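Local coordinates for protein integral membrane indolylacetylinositol arabinosyltransferase EmbB (Mycolicibacterium smegmatis MC2 155, PDB 7BVC) that probably transfers arabinose units to build the arabinan of cell-wall arabinogalactan, working as an integral membrane glycosyltransferase that also binds the drug ethambutol, at residues B[152-157]-B[183-187]. Residues are numbered along the deposited sequence; the frame is centred on the assembly and turned at random.
Sequences SNLDGT and PNLRP
Leu154 and Pro183 bring the two backbones closest, their CA atoms 4.6 Å apart, whereas Ser152 CA lies 6.4 Å from Arg186 CA and Thr157 CA 6.6 Å from Leu185 CA, a gap that side chains bridge. At the near end the ring of Pro183 lies against the backbone of Leu154, CB standing 3.4 Å from Leu154 O. Next to it the side chain of Leu154 slants across the guanidinium end of Arg186, with Leu154 CD2 3.3 Å from Arg186 NH1. Arg186 gets there by bending at chi2 and chi3 (-147° and -71°), which folds the chain back along its own segment and puts NH1 2.8 Å from Pro183 O. Arg186 NE donates a hydrogen bond to Pro76 O, outside the two segments, which helps to fix how the guanidinium is turned. Both segments belong to the concanavalin-like domain: 152-157 follows strand 147-149 and ends on the first residue of strand 157-159, while residues 183-187 lie in the loop between strands 178-180 and 191-192. The contact therefore joins two strand connections, and backbone bonding of Thr157 with Tyr180 ties the adjoining strands. At the far end Thr157 holds OG1 anti to its carbonyl carbon (chi1 -41°), aimed at Leu185, where it makes a weak hydrogen bond of 3.3 Å to Leu185 O. The same OG1 rests on Leu185 CB, the two side chains meeting nearly at right angles. Beside Thr157, at the same end, Ser152 OG lies 3.9 Å from Pro187 CD. Arg1079 reaches this corner too, its NE hydrogen-bonded to Asn184 O.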
loop_
_atom_site.group_PDB
_atom_site.type_symbol
_atom_site.label_atom_id
_atom_site.label_comp_id
_atom_site.label_asym_id
_atom_site.label_seq_id
_atom_site.Cartn_x
_atom_site.Cartn_y
_atom_site.Cartn_z
ATOM N N SER B 152 4.188 -8.413 43.645
ATOM C CA SER B 152 4.273 -7.825 42.310
ATOM C C SER B 152 3.201 -6.756 42.170
ATOM O O SER B 152 2.009 -7.070 42.198
ATOM C CB SER B 152 4.112 -8.895 41.230
ATOM O OG SER B 152 4.160 -8.324 39.934
ATOM N N ASN B 153 3.620 -5.505 42.015
ATOM C CA ASN B 153 2.696 -4.379 41.911
ATOM C C ASN B 153 3.339 -3.307 41.036
ATOM O O ASN B 153 4.299 -3.576 40.306
ATOM C CB ASN B 153 2.312 -3.865 43.308
ATOM C CG ASN B 153 3.507 -3.715 44.222
ATOM O OD1 ASN B 153 4.652 -3.821 43.787
ATOM N ND2 ASN B 153 3.248 -3.468 45.498
ATOM N N LEU B 154 2.803 -2.084 41.101
ATOM C CA LEU B 154 3.295 -0.981 40.285
ATOM C C LEU B 154 4.698 -0.531 40.664
ATOM O O LEU B 154 5.319 0.208 39.893
ATOM C CB LEU B 154 2.343 0.213 40.384
ATOM C CG LEU B 154 0.952 0.096 39.762
ATOM C CD1 LEU B 154 0.107 1.293 40.155
ATOM C CD2 LEU B 154 1.065 0.010 38.255
ATOM N N ASP B 155 5.210 -0.944 41.824
ATOM C CA ASP B 155 6.577 -0.596 42.195
ATOM C C ASP B 155 7.580 -1.519 41.513
ATOM O O ASP B 155 8.552 -1.057 40.910
ATOM C CB ASP B 155 6.740 -0.657 43.713
ATOM C CG ASP B 155 5.940 0.414 44.424
ATOM O OD1 ASP B 155 5.723 1.488 43.825
ATOM O OD2 ASP B 155 5.526 0.179 45.577
ATOM N N GLY B 156 7.356 -2.823 41.601
ATOM C CA GLY B 156 8.226 -3.782 40.953
ATOM C C GLY B 156 7.961 -5.169 41.485
ATOM O O GLY B 156 7.253 -5.362 42.478
ATOM N N THR B 157 8.552 -6.145 40.804
ATOM C CA THR B 157 8.433 -7.543 41.192
ATOM C C THR B 157 9.568 -7.887 42.146
ATOM O O THR B 157 10.743 -7.710 41.804
ATOM C CB THR B 157 8.468 -8.451 39.964
ATOM O OG1 THR B 157 7.689 -7.865 38.915
ATOM C CG2 THR B 157 7.905 -9.818 40.299
ATOM N N PRO B 183 7.417 -1.587 36.483
ATOM C CA PRO B 183 5.960 -1.739 36.563
ATOM C C PRO B 183 5.358 -2.527 35.413
ATOM O O PRO B 183 4.148 -2.788 35.433
ATOM C CB PRO B 183 5.461 -0.291 36.554
ATOM C CG PRO B 183 6.490 0.437 35.766
ATOM C CD PRO B 183 7.809 -0.230 36.062
ATOM N N ASN B 184 6.156 -2.909 34.417
ATOM C CA ASN B 184 5.684 -3.692 33.285
ATOM C C ASN B 184 5.998 -5.174 33.434
ATOM O O ASN B 184 5.975 -5.910 32.442
ATOM C CB ASN B 184 6.284 -3.155 31.985
ATOM C CG ASN B 184 5.699 -1.819 31.582
ATOM O OD1 ASN B 184 4.510 -1.564 31.778
ATOM N ND2 ASN B 184 6.531 -0.956 31.016
ATOM N N LEU B 185 6.294 -5.627 34.652
ATOM C CA LEU B 185 6.591 -7.026 34.924
ATOM C C LEU B 185 5.441 -7.718 35.647
ATOM O O LEU B 185 5.657 -8.672 36.398
ATOM C CB LEU B 185 7.881 -7.154 35.733
ATOM C CG LEU B 185 9.200 -7.233 34.959
ATOM C CD1 LEU B 185 10.322 -7.686 35.874
ATOM C CD2 LEU B 185 9.078 -8.162 33.765
ATOM N N ARG B 186 4.222 -7.245 35.441
ATOM C CA ARG B 186 3.067 -7.872 36.068
ATOM C C ARG B 186 2.590 -9.040 35.210
ATOM O O ARG B 186 2.322 -8.856 34.019
ATOM C CB ARG B 186 1.945 -6.859 36.260
ATOM C CG ARG B 186 2.398 -5.591 36.957
ATOM C CD ARG B 186 1.305 -4.987 37.819
ATOM N NE ARG B 186 0.232 -4.398 37.027
ATOM C CZ ARG B 186 0.343 -3.273 36.329
ATOM N NH1 ARG B 186 1.487 -2.607 36.309
ATOM N NH2 ARG B 186 -0.694 -2.816 35.640
ATOM N N PRO B 187 2.475 -10.239 35.773
ATOM C CA PRO B 187 2.196 -11.421 34.951
ATOM C C PRO B 187 0.789 -11.387 34.377
ATOM O O PRO B 187 -0.085 -10.638 34.812
ATOM C CB PRO B 187 2.365 -12.576 35.940
ATOM C CG PRO B 187 2.035 -11.975 37.257
ATOM C CD PRO B 187 2.556 -10.569 37.205
#